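Probable LRR receptor-like serine/threonine-protein kinase At4g26540 (Arabidopsis thaliana, PDB 5HZ0) serves as a receptor for RGF peptide hormones, which maintain the root stem cell niche, and pairs with SERK co-receptors through its extracellular leucine-rich repeats once peptide is bound. Local coordinates at residues G148-E153 with L163-T168; T465-P468 with F473-F476. The protein carries 5 engineered substitutions. One frame throughout, in Å; residues are numbered along the deposited sequence.

In the fold
Interactions 1 and 2 repeat one structural solution at two distant places in the leucine-rich-repeat solenoid of the extracellular region, their centres 57 Å apart on opposite sides of the chain's centre. Each joins the loop of one predicted repeat (LRR 7, LRR 20) to the strand and following turn of the next (LRR 8, LRR 21). In both, the three touching residues are buried and purely apolar, with 92 and 100 Å² of surface enclosed. The chemistry differs in detail: interaction 1 joins three leucines, L150 using both methyls, whereas in interaction 2 one methyl of L467 meets an isoleucine and the edge of a phenylalanine. Segment 163-168 also carries residues that recognise the peptide hormone.

Interaction 1: G148-E153 with L163-T168; sequences GELPWE and LGLAET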
loop_
_atom_site.group_PDB
_atom_site.type_symbol
_atom_site.label_atom_id
_atom_site.label_comp_id
_atom_site.label_asym_id
_atom_site.label_seq_id
_atom_site.Cartn_x
_atom_site.Cartn_y
_atom_site.Cartn_z
ATOM N N GLY A 148 21.523 21.031 2.952
ATOM C CA GLY A 148 22.909 21.099 2.557
ATOM C C GLY A 148 23.442 19.718 2.310
ATOM O O GLY A 148 22.754 18.732 2.556
ATOM N N GLU A 149 24.662 19.646 1.797
ATOM C CA GLU A 149 25.332 18.372 1.618
ATOM C C GLU A 149 25.929 17.900 2.943
ATOM O O GLU A 149 26.288 18.709 3.796
ATOM C CB GLU A 149 26.427 18.491 0.553
ATOM C CG GLU A 149 25.924 18.421 -0.880
ATOM C CD GLU A 149 27.040 18.172 -1.889
ATOM O OE1 GLU A 149 26.775 17.575 -2.958
ATOM O OE2 GLU A 149 28.184 18.587 -1.622
ATOM N N LEU A 150 26.035 16.589 3.119
ATOM C CA LEU A 150 26.732 16.060 4.281
ATOM C C LEU A 150 28.187 16.496 4.156
ATOM O O LEU A 150 28.838 16.208 3.151
ATOM C CB LEU A 150 26.613 14.531 4.334
ATOM C CG LEU A 150 27.285 13.793 5.492
ATOM C CD1 LEU A 150 26.625 14.121 6.832
ATOM C CD2 LEU A 150 27.286 12.290 5.236
ATOM N N PRO A 151 28.697 17.215 5.166
ATOM C CA PRO A 151 30.047 17.769 5.027
ATOM C C PRO A 151 31.129 16.704 4.942
ATOM O O PRO A 151 31.069 15.670 5.602
ATOM C CB PRO A 151 30.219 18.616 6.292
ATOM C CG PRO A 151 29.265 18.023 7.275
ATOM C CD PRO A 151 28.098 17.529 6.475
ATOM N N TRP A 152 32.110 16.983 4.099
ATOM C CA TRP A 152 33.265 16.137 3.889
ATOM C C TRP A 152 33.912 15.734 5.226
ATOM O O TRP A 152 34.310 14.567 5.446
ATOM C CB TRP A 152 34.250 16.913 3.019
ATOM C CG TRP A 152 35.445 16.152 2.674
ATOM C CD1 TRP A 152 36.655 16.204 3.297
ATOM C CD2 TRP A 152 35.571 15.200 1.618
ATOM N NE1 TRP A 152 37.530 15.335 2.693
ATOM C CE2 TRP A 152 36.886 14.707 1.654
ATOM C CE3 TRP A 152 34.696 14.708 0.643
ATOM C CZ2 TRP A 152 37.352 13.752 0.756
ATOM C CZ3 TRP A 152 35.159 13.756 -0.243
ATOM C CH2 TRP A 152 36.473 13.291 -0.183
ATOM N N GLU A 153 33.958 16.691 6.146
ATOM C CA GLU A 153 34.634 16.493 7.428
ATOM C C GLU A 153 34.050 15.352 8.266
ATOM O O GLU A 153 34.639 14.946 9.267
ATOM C CB GLU A 153 34.637 17.789 8.225
ATOM C CG GLU A 153 35.579 18.857 7.663
ATOM C CD GLU A 153 35.051 19.572 6.417
ATOM O OE1 GLU A 153 33.888 19.344 6.003
ATOM O OE2 GLU A 153 35.816 20.376 5.858
ATOM N N LEU A 163 24.932 6.794 12.464
ATOM C CA LEU A 163 24.716 8.104 11.852
ATOM C C LEU A 163 23.346 8.179 11.204
ATOM O O LEU A 163 23.082 7.490 10.228
ATOM C CB LEU A 163 25.782 8.402 10.798
ATOM C CG LEU A 163 25.561 9.719 10.029
ATOM C CD1 LEU A 163 25.828 10.926 10.925
ATOM C CD2 LEU A 163 26.388 9.811 8.739
ATOM N N GLY A 164 22.472 9.040 11.696
ATOM C CA GLY A 164 21.250 9.152 10.967
ATOM C C GLY A 164 20.726 10.555 10.920
ATOM O O GLY A 164 20.660 11.326 11.877
ATOM N N LEU A 165 20.429 10.840 9.663
ATOM C CA LEU A 165 19.932 12.075 9.100
ATOM C C LEU A 165 18.566 11.943 8.435
ATOM O O LEU A 165 18.302 12.668 7.503
ATOM C CB LEU A 165 21.003 12.713 8.211
ATOM C CG LEU A 165 22.244 13.005 9.071
ATOM C CD1 LEU A 165 23.499 13.145 8.238
ATOM C CD2 LEU A 165 22.009 14.253 9.922
ATOM N N ALA A 166 17.829 10.880 8.726
ATOM C CA ALA A 166 16.594 10.583 8.006
ATOM C C ALA A 166 15.530 11.674 8.110
ATOM O O ALA A 166 15.459 12.388 9.098
ATOM C CB ALA A 166 16.022 9.251 8.471
ATOM N N GLU A 167 14.695 11.778 7.080
ATOM C CA GLU A 167 13.644 12.798 7.020
ATOM C C GLU A 167 14.181 14.205 7.224
ATOM O O GLU A 167 13.662 14.989 8.018
ATOM C CB GLU A 167 12.488 12.484 7.965
ATOM C CG GLU A 167 11.601 11.415 7.400
ATOM C CD GLU A 167 10.395 11.141 8.250
ATOM O OE1 GLU A 167 9.833 12.105 8.800
ATOM O OE2 GLU A 167 10.012 9.955 8.375
ATOM N N THR A 168 15.257 14.494 6.506
ATOM C CA THR A 168 15.810 15.827 6.467
ATOM C C THR A 168 15.830 16.276 5.015
ATOM O O THR A 168 15.439 15.536 4.109
ATOM C CB THR A 168 17.247 15.854 7.024
ATOM O OG1 THR A 168 18.072 14.986 6.244
ATOM C CG2 THR A 168 17.268 15.405 8.471
#
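L150 and L165 meet through single methyls, CD1 of L150 lying 3.6 Å from CD1 of L165, while their side chains cross at about a right angle. The other branch of L150 serves L163: the two CD2 atoms, of L150 and L163, are 4.4 Å apart, a looser approach. One leucine therefore spans two inward positions of the next repeat. CB of L150 already points at the strand, and with CG anti to the backbone N (chi1 -180°) its two methyls part, CD1 toward L165 and CD2 toward L163. With 9.2 Å between the CA atoms of L150 and L165, the side chains alone bridge the gap. Beyond L165 the chain turns back, and T168 OG1 donates a 2.6 Å hydrogen bond to L165 O, tilted 19° from the carbonyl plane. This turn presents A166 N and the E167 carboxylate to the bound peptide, within an experimentally established recognition motif. In the solenoid, strand 162-164 runs parallel between 137-139 and 186-188: G164 bonds through its backbone to L138 and A140, L163 to T186 and A188, while L170 of strand 169-172 touches both L150 and L165.

Interaction 2: T465-P468 with F473-F476; sequences TTLP and FIDF
The ring of F476 is met from two directions: I474 CG2 sits over the centre of one face, 3.6 Å above the plane, and L467 CD1 comes to the edge, close to the ring plane. This is core packing of a leucine-rich-repeat solenoid, with I474 and F476 at alternating inward positions of the strand and turn and L467 in the loop of the preceding repeat. At the edge, L467 CD1 is 3.8 Å from F476 CE2 and 4.0 Å from F476 CZ, so it straddles one ring bond; L467 and F476 extend toward each other from the two sides of the contact. The same methyl also touches I474, whose CD1 lies 4.0 Å from L467 CD1. The branches of I474 thus divide the work. CG2, opposite the backbone N, takes the ring face, while the extended CG1-CD1 arm (chi2 -179°) reaches across to the loop. L451 of strand 450-452, in the same predicted repeat as L467, touches both L467 and F476. The other ring of the segment, F473, stacks with F450 instead. Beyond the strand, the backbone O of F476 accepts hydrogen bonds from two asparagine side chains, through N479 ND2 and N503 ND2.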
loop_
_atom_site.group_PDB
_atom_site.type_symbol
_atom_site.label_atom_id
_atom_site.label_comp_id
_atom_site.label_asym_id
_atom_site.label_seq_id
_atom_site.Cartn_x
_atom_site.Cartn_y
_atom_site.Cartn_z
ATOM N N THR A 465 -31.948 -18.051 -2.510
ATOM C CA THR A 465 -31.337 -19.066 -1.642
ATOM C C THR A 465 -29.924 -19.405 -2.078
ATOM O O THR A 465 -29.150 -20.001 -1.327
ATOM C CB THR A 465 -32.124 -20.387 -1.682
ATOM O OG1 THR A 465 -32.517 -20.664 -3.035
ATOM C CG2 THR A 465 -33.357 -20.312 -0.791
ATOM N N THR A 466 -29.605 -19.037 -3.309
ATOM C CA THR A 466 -28.344 -19.396 -3.914
ATOM C C THR A 466 -27.239 -18.446 -3.460
ATOM O O THR A 466 -26.066 -18.747 -3.627
ATOM C CB THR A 466 -28.472 -19.397 -5.454
ATOM O OG1 THR A 466 -29.633 -20.149 -5.828
ATOM C CG2 THR A 466 -27.245 -20.006 -6.118
ATOM N N LEU A 467 -27.602 -17.315 -2.855
ATOM C CA LEU A 467 -26.593 -16.303 -2.525
ATOM C C LEU A 467 -26.528 -15.905 -1.043
ATOM O O LEU A 467 -27.553 -15.794 -0.382
ATOM C CB LEU A 467 -26.789 -15.066 -3.408
ATOM C CG LEU A 467 -26.520 -15.277 -4.907
ATOM C CD1 LEU A 467 -26.792 -14.012 -5.731
ATOM C CD2 LEU A 467 -25.097 -15.794 -5.149
ATOM N N PRO A 468 -25.308 -15.692 -0.519
ATOM C CA PRO A 468 -25.143 -15.296 0.887
ATOM C C PRO A 468 -25.582 -13.871 1.157
ATOM O O PRO A 468 -25.316 -12.981 0.353
ATOM C CB PRO A 468 -23.637 -15.445 1.131
ATOM C CG PRO A 468 -23.018 -15.478 -0.199
ATOM C CD PRO A 468 -24.029 -16.067 -1.137
ATOM N N PHE A 473 -21.250 -6.420 -3.159
ATOM C CA PHE A 473 -21.074 -6.258 -4.593
ATOM C C PHE A 473 -21.448 -7.533 -5.366
ATOM O O PHE A 473 -20.968 -8.621 -5.055
ATOM C CB PHE A 473 -19.626 -5.838 -4.883
ATOM C CG PHE A 473 -19.333 -5.568 -6.346
ATOM C CD1 PHE A 473 -19.057 -6.610 -7.223
ATOM C CD2 PHE A 473 -19.315 -4.262 -6.838
ATOM C CE1 PHE A 473 -18.781 -6.364 -8.554
ATOM C CE2 PHE A 473 -19.040 -4.014 -8.166
ATOM C CZ PHE A 473 -18.773 -5.070 -9.024
ATOM N N ILE A 474 -22.291 -7.388 -6.389
ATOM C CA ILE A 474 -22.620 -8.499 -7.282
ATOM C C ILE A 474 -22.496 -8.081 -8.740
ATOM O O ILE A 474 -23.161 -7.151 -9.154
ATOM C CB ILE A 474 -24.054 -9.008 -7.062
ATOM C CG1 ILE A 474 -24.192 -9.654 -5.687
ATOM C CG2 ILE A 474 -24.449 -10.015 -8.139
ATOM C CD1 ILE A 474 -25.580 -10.184 -5.435
ATOM N N ASP A 475 -21.644 -8.752 -9.511
ATOM C CA ASP A 475 -21.625 -8.534 -10.950
ATOM C C ASP A 475 -21.718 -9.866 -11.698
ATOM O O ASP A 475 -20.744 -10.604 -11.783
ATOM C CB ASP A 475 -20.323 -7.814 -11.321
ATOM C CG ASP A 475 -20.353 -7.213 -12.723
ATOM O OD1 ASP A 475 -21.263 -7.558 -13.505
ATOM O OD2 ASP A 475 -19.449 -6.401 -13.043
ATOM N N PHE A 476 -22.895 -10.148 -12.255
ATOM C CA PHE A 476 -23.151 -11.327 -13.101
ATOM C C PHE A 476 -23.250 -10.972 -14.588
ATOM O O PHE A 476 -23.694 -11.774 -15.408
ATOM C CB PHE A 476 -24.372 -12.124 -12.628
ATOM C CG PHE A 476 -24.247 -12.656 -11.217
ATOM C CD1 PHE A 476 -23.006 -12.763 -10.599
ATOM C CD2 PHE A 476 -25.369 -13.056 -10.515
ATOM C CE1 PHE A 476 -22.894 -13.242 -9.311
ATOM C CE2 PHE A 476 -25.261 -13.535 -9.227
ATOM C CZ PHE A 476 -24.023 -13.634 -8.624
#